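Local coordinates for S-M checkpoint control protein rad4 (Schizosaccharomyces pombe, PDB 4BU0) that acts in DNA replication and in the checkpoint coupling S and M phases, its paired N-terminal BRCT domains here binding a phosphopeptide of the checkpoint mediator Crb2, at residues A[76-81]-A[91-96]; A[104-109]-A[136-141]; A[142-147]-A[160-165]. All blocks are in the same frame, centred on the assembly; numbering follows the deposited sequence. Where two conformers were deposited one is given.

Contact 1: residues A[76-81]-A[91-96]; sequences PVLYES and GLLVDK
V77 and L78, one turn before S81 on a helix, receive the methyl end of L93, while L92 meets L78 alone. Helix 74-83 belongs to the first BRCT repeat, a parallel four-stranded sheet with strand order 2-1-3-4, and residues 91-96 lie in the chain that runs on from it towards strand 106-110 of the second repeat.

Side chain to side chain the contact is apolar, but the carbonyl oxygen of L92 also sits against the L78 methyls. CD1 of L93 lies 3.8 Å from CA of L78, almost against the helix backbone. The same methyl is 4.1 Å from CG1 of V77, whose side chain it meets at about a right angle, and 4.1 Å from CD1 of L78. This reach comes from an extended side chain: CG of L93 stands opposite the carbonyl carbon (chi1 -54°) and CD1 then continues straight on (chi2 179°). L78 answers from the helix, its CG anti to the backbone N (chi1 173°), which brings both methyls up to the carbonyl oxygen of L92. That oxygen is polar but has its own partner, the indole NE1 of W74 at the start of the helix.

Further out, L78 also touches L7 and L88, L92 rests on F10, and V77 touches H97. S81 lies at the margin of the patch; in the conformer given, its OG is hydrogen-bonded to OE1 of E86.

What presents the two leucines is a type I' turn from G91 to V94. L92 and L93 fill its central positions, both with positive phi, an unusual conformation for leucine, and L93 projects at the helix while V94 points away from it. The turn is closed by V94 N, which donates to the carbonyl oxygen of G91 at 3.0 Å.

Contact 2: residues A[104-109]-A[136-141]; sequences KCRVCL and TRDVTH
R106 meets D138 with its side chain and T140 with its backbone, where the first strand of the second BRCT sheet passes the loop leading into strand 141-144. A bend at chi3 (76°) carries NE of R106 to 3.4 Å from OD2 of D138. The oxygen lies well out of the guanidinium plane, so this salt bridge is one of charge without a directed N-H. The in-plane position is taken by a water, 2.9 Å from NE of R106, which donates to OD1 of D138 at 2.7 Å.

The hydroxyl of T140, turned between its own backbone N and carbonyl carbon (chi1 64°), accepts R106 N at 2.9 Å, nearly straight at 173°. T140 OG1 is also hydrogen-bonded to ND1 of H141 at 2.7 Å, a bond that restrains the rotation of the ring, which also stacks on W167. R106 O takes two donors: T140 N at 2.8 Å, in the carbonyl plane, and H141 N at 3.2 Å, tilted from it. A leucine in place of R106 would probably leave the D138 carboxylate without its countercharge and the bridging water without its donor. The backbone and the T140 hydroxyl thus pair the loop with the strand, while at D138 the attraction is one of charge and a shared water, which is less directional.

Contact 3: residues A[142-147]-A[160-165]; sequences LIAGTS and INVVCV
The flat groups that join L142 and A144 to N161 and V163 are peptide units of two neighbouring parallel strands, meeting edge to edge through N-H and C=O, with the side chains of L142, A144 and V162 on one side of the sheet and those of I143 and V163 on the other. L142 N donates to N161 O at 2.8 Å, V163 N to L142 O at 2.9 Å and A144 N to V163 O at 2.9 Å, the first almost straight at 174°. This is the parallel pattern in which L142 pairs with V162 and I143 with V163. V163 O, which accepts A144 N, is also approached by CA of I143 at 3.2 Å in a C-H...O contact.

On the first side CG1 of V162, placed opposite its own backbone N (chi1 -178°), reaches the methyl CB of A144 at 3.8 Å. On the other, I143 and V163 cross each other obliquely with CG1 of I143 4.0 Å from CG2 of V163. The second branch of I143, CG2, runs on to V165, 3.8 Å from its CB. Past the end of the ladder the strands separate, and a water donates to A144 O and accepts from V165 N.

The two strands and helix 150-157 between them form a beta-alpha-beta crossover. The helix lies over the L142 and V162 face, with A155 touching both residues. I143 and V165 meet I120 of helix 116-126, and strand 106-110 flanks strand 141-144 on its other edge.

Contacts 2 and 3 belong to the same sheet of the second BRCT repeat: strand 141-144 lies between strands 106-110 and 161-163, and the centres of the two contacts are about 11 Å apart. They touch directly, C108 O lying 2.8 Å from I143 N in a probable hydrogen bond. Contact 1 sits across the molecule, in the first repeat and the chain leaving it, its centre about 31 Å from the centre of contact 2 and about 37 Å from that of contact 3, touching neither. The bound peptide comes to contact 2: R137 forms a salt bridge with one of its acidic side chains and T136 packs on an apolar one, so the loop held against strand 106-110 also meets the ligand.

Contact 1: residues A[76-81]-A[91-96]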
loop_
_atom_site.group_PDB
_atom_site.type_symbol
_atom_site.label_atom_id
_atom_site.label_comp_id
_atom_site.label_asym_id
_atom_site.label_seq_id
_atom_site.Cartn_x
_atom_site.Cartn_y
_atom_site.Cartn_z
ATOM N N PRO A 76 5.008 -4.345 17.038
ATOM C CA PRO A 76 6.173 -4.116 17.898
ATOM C C PRO A 76 6.066 -2.847 18.741
ATOM O O PRO A 76 6.457 -2.871 19.909
ATOM C CB PRO A 76 7.318 -4.018 16.883
ATOM C CG PRO A 76 6.879 -4.926 15.765
ATOM C CD PRO A 76 5.407 -4.558 15.635
ATOM N N VAL A 77 5.496 -1.735 18.191
ATOM C CA VAL A 77 5.388 -0.508 18.962
ATOM C C VAL A 77 4.346 -0.675 20.100
ATOM O O VAL A 77 4.588 -0.270 21.252
ATOM C CB VAL A 77 5.082 0.721 18.062
ATOM C CG1 VAL A 77 4.752 1.957 18.894
ATOM C CG2 VAL A 77 6.270 1.014 17.133
ATOM N N LEU A 78 3.180 -1.266 19.792
ATOM C CA LEU A 78 2.177 -1.452 20.834
ATOM C C LEU A 78 2.688 -2.418 21.922
ATOM O O LEU A 78 2.535 -2.144 23.127
ATOM C CB LEU A 78 0.903 -2.019 20.188
ATOM C CG LEU A 78 -0.192 -2.442 21.155
ATOM C CD1 LEU A 78 -0.745 -1.201 21.934
ATOM C CD2 LEU A 78 -1.325 -3.120 20.379
ATOM N N TYR A 79 3.320 -3.521 21.487
ATOM C CA TYR A 79 3.884 -4.474 22.447
ATOM C C TYR A 79 4.891 -3.785 23.362
ATOM O O TYR A 79 4.855 -3.997 24.578
ATOM C CB TYR A 79 4.590 -5.591 21.680
ATOM C CG TYR A 79 5.148 -6.653 22.592
ATOM C CD1 TYR A 79 4.349 -7.695 23.043
ATOM C CD2 TYR A 79 6.485 -6.637 22.975
ATOM C CE1 TYR A 79 4.862 -8.697 23.853
ATOM C CE2 TYR A 79 7.014 -7.646 23.775
ATOM C CZ TYR A 79 6.193 -8.657 24.232
ATOM O OH TYR A 79 6.712 -9.664 25.017
ATOM N N GLU A 80 5.768 -2.932 22.783
ATOM C CA GLU A 80 6.754 -2.250 23.611
ATOM C C GLU A 80 6.112 -1.388 24.691
ATOM O O GLU A 80 6.544 -1.413 25.849
ATOM C CB GLU A 80 7.654 -1.399 22.723
ATOM C CG GLU A 80 8.908 -0.956 23.450
ATOM C CD GLU A 80 9.785 -2.113 23.898
ATOM O OE1 GLU A 80 9.863 -3.143 23.184
ATOM O OE2 GLU A 80 10.343 -2.007 25.010
ATOM N N SER A 81 5.043 -0.652 24.349
ATOM C CA SER A 81 4.376 0.188 25.340
ATOM C C SER A 81 3.743 -0.663 26.424
ATOM O O SER A 81 3.883 -0.369 27.622
ATOM C CB SER A 81 3.314 1.066 24.683
ATOM O OG SER A 81 3.901 2.143 23.974
ATOM N N GLY A 91 -7.826 3.088 21.531
ATOM C CA GLY A 91 -7.433 3.125 20.123
ATOM C C GLY A 91 -6.338 2.114 19.812
ATOM O O GLY A 91 -6.161 1.744 18.647
ATOM N N LEU A 92 -5.601 1.672 20.850
ATOM C CA LEU A 92 -4.535 0.634 20.749
ATOM C C LEU A 92 -3.501 0.964 19.654
ATOM O O LEU A 92 -2.927 0.076 19.023
ATOM C CB LEU A 92 -5.150 -0.752 20.549
ATOM C CG LEU A 92 -5.979 -1.195 21.786
ATOM C CD1 LEU A 92 -6.936 -2.292 21.429
ATOM C CD2 LEU A 92 -5.053 -1.626 22.937
ATOM N N LEU A 93 -3.241 2.266 19.487
ATOM C CA LEU A 93 -2.258 2.846 18.546
ATOM C C LEU A 93 -2.570 2.550 17.091
ATOM O O LEU A 93 -1.725 2.821 16.234
ATOM C CB LEU A 93 -0.816 2.400 18.881
ATOM C CG LEU A 93 -0.382 2.667 20.320
ATOM C CD1 LEU A 93 1.050 2.173 20.549
ATOM C CD2 LEU A 93 -0.432 4.174 20.662
ATOM N N VAL A 94 -3.765 2.042 16.791
ATOM C CA VAL A 94 -4.107 1.658 15.423
ATOM C C VAL A 94 -4.043 2.866 14.466
ATOM O O VAL A 94 -3.385 2.791 13.412
ATOM C CB VAL A 94 -5.476 0.941 15.385
ATOM C CG1 VAL A 94 -6.036 0.818 13.949
ATOM C CG2 VAL A 94 -5.371 -0.422 16.071
ATOM N N ASP A 95 -4.704 3.984 14.833
ATOM C CA ASP A 95 -4.723 5.124 13.907
ATOM C C ASP A 95 -3.355 5.720 13.651
ATOM O O ASP A 95 -3.168 6.327 12.599
ATOM C CB ASP A 95 -5.660 6.222 14.433
ATOM C CG ASP A 95 -7.135 5.900 14.335
ATOM O OD1 ASP A 95 -7.485 4.920 13.638
ATOM O OD2 ASP A 95 -7.945 6.638 14.944
ATOM N N LYS A 96 -2.391 5.515 14.558
ATOM C CA LYS A 96 -1.039 6.032 14.409
ATOM C C LYS A 96 -0.169 5.131 13.539
ATOM O O LYS A 96 0.940 5.532 13.183
ATOM C CB LYS A 96 -0.382 6.205 15.782
ATOM C CG LYS A 96 -0.919 7.441 16.506
ATOM C CD LYS A 96 -0.557 7.451 17.976
ATOM C CE LYS A 96 -0.857 8.792 18.603
ATOM N NZ LYS A 96 -0.568 8.788 20.062
#

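Contact 2: residues A[104-109]-A[136-141]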
loop_
_atom_site.group_PDB
_atom_site.type_symbol
_atom_site.label_atom_id
_atom_site.label_comp_id
_atom_site.label_asym_id
_atom_site.label_seq_id
_atom_site.Cartn_x
_atom_site.Cartn_y
_atom_site.Cartn_z
ATOM N N LYS A 104 4.918 1.648 -1.066
ATOM C CA LYS A 104 5.567 0.865 -2.124
ATOM C C LYS A 104 5.141 1.277 -3.536
ATOM O O LYS A 104 5.626 0.664 -4.504
ATOM C CB LYS A 104 5.398 -0.656 -1.965
ATOM C CG LYS A 104 6.179 -1.224 -0.772
ATOM C CD LYS A 104 7.661 -1.351 -1.024
ATOM C CE LYS A 104 8.303 -2.333 -0.070
ATOM N NZ LYS A 104 8.574 -1.724 1.258
ATOM N N CYS A 105 4.300 2.311 -3.674
ATOM C CA CYS A 105 3.989 2.799 -5.024
ATOM C C CYS A 105 5.129 3.681 -5.483
ATOM O O CYS A 105 5.674 4.455 -4.693
ATOM C CB CYS A 105 2.677 3.576 -5.067
ATOM S SG CYS A 105 1.216 2.564 -4.778
ATOM N N ARG A 106 5.424 3.618 -6.788
ATOM C CA ARG A 106 6.441 4.448 -7.448
ATOM C C ARG A 106 5.702 5.006 -8.630
ATOM O O ARG A 106 5.379 4.257 -9.555
ATOM C CB ARG A 106 7.665 3.619 -7.847
ATOM C CG ARG A 106 8.354 3.012 -6.625
ATOM C CD ARG A 106 9.624 2.237 -6.995
ATOM N NE ARG A 106 10.727 3.154 -7.284
ATOM C CZ ARG A 106 11.516 3.704 -6.363
ATOM N NH1 ARG A 106 11.346 3.421 -5.073
ATOM N NH2 ARG A 106 12.474 4.546 -6.721
ATOM N N VAL A 107 5.273 6.254 -8.509
ATOM C CA VAL A 107 4.352 6.862 -9.446
ATOM C C VAL A 107 5.047 7.861 -10.357
ATOM O O VAL A 107 5.752 8.762 -9.880
ATOM C CB VAL A 107 3.200 7.562 -8.678
ATOM C CG1 VAL A 107 2.173 8.143 -9.649
ATOM C CG2 VAL A 107 2.510 6.596 -7.704
ATOM N N CYS A 108 4.778 7.724 -11.656
ATOM C CA CYS A 108 5.302 8.602 -12.704
ATOM C C CYS A 108 4.099 9.219 -13.384
ATOM O O CYS A 108 3.009 8.628 -13.347
ATOM C CB CYS A 108 6.132 7.748 -13.667
ATOM S SG CYS A 108 7.028 8.676 -14.935
ATOM N N LEU A 109 4.274 10.407 -13.984
ATOM C CA LEU A 109 3.202 11.114 -14.699
ATOM C C LEU A 109 3.547 11.355 -16.165
ATOM O O LEU A 109 4.726 11.506 -16.482
ATOM C CB LEU A 109 3.006 12.525 -14.031
ATOM C CG LEU A 109 2.857 12.563 -12.521
ATOM C CD1 LEU A 109 2.564 13.993 -12.027
ATOM C CD2 LEU A 109 1.718 11.657 -12.046
ATOM N N THR A 136 11.091 4.541 -15.317
ATOM C CA THR A 136 12.038 3.423 -15.255
ATOM C C THR A 136 11.244 2.156 -15.056
ATOM O O THR A 136 10.043 2.188 -14.737
ATOM C CB THR A 136 13.085 3.599 -14.157
ATOM O OG1 THR A 136 12.400 3.730 -12.927
ATOM C CG2 THR A 136 13.985 4.818 -14.373
ATOM N N ARG A 137 11.917 1.002 -15.242
ATOM C CA ARG A 137 11.227 -0.285 -15.201
ATOM C C ARG A 137 10.642 -0.609 -13.814
ATOM O O ARG A 137 9.786 -1.478 -13.748
ATOM C CB ARG A 137 12.131 -1.447 -15.714
ATOM C CG ARG A 137 13.508 -1.548 -15.099
ATOM C CD ARG A 137 14.397 -2.436 -15.971
ATOM N NE ARG A 137 15.670 -2.725 -15.312
ATOM C CZ ARG A 137 15.893 -3.777 -14.535
ATOM N NH1 ARG A 137 14.926 -4.659 -14.304
ATOM N NH2 ARG A 137 17.083 -3.954 -13.975
ATOM N N ASP A 138 11.061 0.079 -12.759
ATOM C CA ASP A 138 10.546 -0.201 -11.419
ATOM C C ASP A 138 9.375 0.719 -11.042
ATOM O O ASP A 138 8.849 0.612 -9.923
ATOM C CB ASP A 138 11.659 -0.139 -10.376
ATOM C CG ASP A 138 12.319 1.191 -10.201
ATOM O OD1 ASP A 138 12.311 1.980 -11.152
ATOM O OD2 ASP A 138 12.917 1.413 -9.131
ATOM N N VAL A 139 8.895 1.572 -11.990
ATOM C CA VAL A 139 7.700 2.362 -11.693
ATOM C C VAL A 139 6.515 1.412 -11.596
ATOM O O VAL A 139 6.405 0.437 -12.374
ATOM C CB VAL A 139 7.522 3.448 -12.789
ATOM C CG1 VAL A 139 6.092 4.010 -12.842
ATOM C CG2 VAL A 139 8.565 4.566 -12.607
ATOM N N THR A 140 5.602 1.684 -10.644
ATOM C CA THR A 140 4.454 0.812 -10.452
ATOM C C THR A 140 3.216 1.341 -11.167
ATOM O O THR A 140 2.326 0.562 -11.545
ATOM C CB THR A 140 4.162 0.601 -8.957
ATOM O OG1 THR A 140 3.789 1.835 -8.334
ATOM C CG2 THR A 140 5.369 -0.025 -8.215
ATOM N N HIS A 141 3.112 2.688 -11.273
ATOM C CA HIS A 141 1.957 3.313 -11.901
ATOM C C HIS A 141 2.368 4.505 -12.686
ATOM O O HIS A 141 3.042 5.372 -12.144
ATOM C CB HIS A 141 0.918 3.790 -10.853
ATOM C CG HIS A 141 0.382 2.686 -9.984
ATOM N ND1 HIS A 141 1.125 2.177 -8.918
ATOM C CD2 HIS A 141 -0.783 1.991 -10.084
ATOM C CE1 HIS A 141 0.368 1.212 -8.380
ATOM N NE2 HIS A 141 -0.787 1.068 -9.053
HETATM O O HOH W 1 11.864 4.255 -9.760
#

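Contact 3: residues A[142-147]-A[160-165]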
loop_
_atom_site.group_PDB
_atom_site.type_symbol
_atom_site.label_atom_id
_atom_site.label_comp_id
_atom_site.label_asym_id
_atom_site.label_seq_id
_atom_site.Cartn_x
_atom_site.Cartn_y
_atom_site.Cartn_z
ATOM N N LEU A 142 1.933 4.562 -13.942
ATOM C CA LEU A 142 2.088 5.760 -14.744
ATOM C C LEU A 142 0.715 6.420 -14.849
ATOM O O LEU A 142 -0.183 5.801 -15.403
ATOM C CB LEU A 142 2.621 5.389 -16.152
ATOM C CG LEU A 142 2.663 6.573 -17.127
ATOM C CD1 LEU A 142 3.662 7.601 -16.696
ATOM C CD2 LEU A 142 2.961 6.089 -18.559
ATOM N N ILE A 143 0.554 7.630 -14.304
ATOM C CA ILE A 143 -0.713 8.351 -14.440
ATOM C C ILE A 143 -0.605 9.158 -15.712
ATOM O O ILE A 143 0.298 10.009 -15.827
ATOM C CB ILE A 143 -0.980 9.238 -13.212
ATOM C CG1 ILE A 143 -1.070 8.383 -11.914
ATOM C CG2 ILE A 143 -2.280 10.039 -13.461
ATOM C CD1 ILE A 143 -1.134 9.247 -10.645
ATOM N N ALA A 144 -1.505 8.907 -16.662
ATOM C CA ALA A 144 -1.413 9.528 -17.973
ATOM C C ALA A 144 -2.599 10.417 -18.265
ATOM O O ALA A 144 -3.724 10.041 -17.949
ATOM C CB ALA A 144 -1.331 8.436 -19.038
ATOM N N GLY A 145 -2.330 11.600 -18.819
ATOM C CA GLY A 145 -3.409 12.500 -19.231
ATOM C C GLY A 145 -3.993 12.068 -20.565
ATOM O O GLY A 145 -5.182 12.282 -20.817
ATOM N N THR A 146 -3.149 11.468 -21.430
ATOM C CA THR A 146 -3.532 10.941 -22.750
ATOM C C THR A 146 -2.742 9.679 -23.029
ATOM O O THR A 146 -1.647 9.522 -22.494
ATOM C CB THR A 146 -3.309 11.963 -23.885
ATOM O OG1 THR A 146 -1.931 12.314 -23.949
ATOM C CG2 THR A 146 -4.194 13.205 -23.774
ATOM N N SER A 147 -3.295 8.776 -23.859
ATOM C CA SER A 147 -2.673 7.501 -24.217
ATOM C C SER A 147 -1.722 7.656 -25.418
ATOM O O SER A 147 -1.938 7.054 -26.474
ATOM C CB SER A 147 -3.740 6.449 -24.509
ATOM O OG SER A 147 -4.619 6.939 -25.511
ATOM N N ILE A 160 3.938 -1.831 -17.339
ATOM C CA ILE A 160 3.674 -0.961 -16.196
ATOM C C ILE A 160 2.230 -0.478 -16.287
ATOM O O ILE A 160 1.781 -0.104 -17.365
ATOM C CB ILE A 160 4.661 0.215 -16.179
ATOM C CG1 ILE A 160 6.102 -0.279 -15.899
ATOM C CG2 ILE A 160 4.212 1.303 -15.177
ATOM C CD1 ILE A 160 7.160 0.759 -16.134
ATOM N N ASN A 161 1.516 -0.477 -15.145
ATOM C CA ASN A 161 0.139 0.018 -15.092
ATOM C C ASN A 161 0.048 1.439 -15.613
ATOM O O ASN A 161 0.831 2.296 -15.161
ATOM C CB ASN A 161 -0.350 0.025 -13.638
ATOM C CG ASN A 161 -0.383 -1.301 -12.938
ATOM O OD1 ASN A 161 -0.614 -2.352 -13.568
ATOM N ND2 ASN A 161 -0.166 -1.282 -11.617
ATOM N N VAL A 162 -0.905 1.695 -16.527
ATOM C CA VAL A 162 -1.179 3.030 -17.036
ATOM C C VAL A 162 -2.580 3.337 -16.601
ATOM O O VAL A 162 -3.507 2.615 -16.974
ATOM C CB VAL A 162 -1.012 3.148 -18.559
ATOM C CG1 VAL A 162 -1.276 4.592 -19.002
ATOM C CG2 VAL A 162 0.401 2.700 -18.977
ATOM N N VAL A 163 -2.730 4.356 -15.753
ATOM C CA VAL A 163 -4.044 4.693 -15.212
ATOM C C VAL A 163 -4.347 6.169 -15.382
ATOM O O VAL A 163 -3.439 6.995 -15.550
ATOM C CB VAL A 163 -4.092 4.336 -13.697
ATOM C CG1 VAL A 163 -3.996 2.829 -13.469
ATOM C CG2 VAL A 163 -3.006 5.067 -12.875
ATOM N N CYS A 164 -5.633 6.509 -15.326
ATOM C CA CYS A 164 -5.996 7.919 -15.252
ATOM C C CYS A 164 -5.900 8.379 -13.786
ATOM O O CYS A 164 -5.790 7.548 -12.864
ATOM C CB CYS A 164 -7.373 8.192 -15.828
ATOM S SG CYS A 164 -8.683 7.357 -14.943
ATOM N N VAL A 165 -5.909 9.700 -13.580
ATOM C CA VAL A 165 -5.673 10.243 -12.255
ATOM C C VAL A 165 -6.761 9.815 -11.233
ATOM O O VAL A 165 -6.519 9.841 -10.033
ATOM C CB VAL A 165 -5.458 11.771 -12.294
ATOM C CG1 VAL A 165 -6.747 12.510 -12.668
ATOM C CG2 VAL A 165 -4.846 12.288 -10.992
HETATM O O HOH W 2 -5.497 11.310 -16.006
#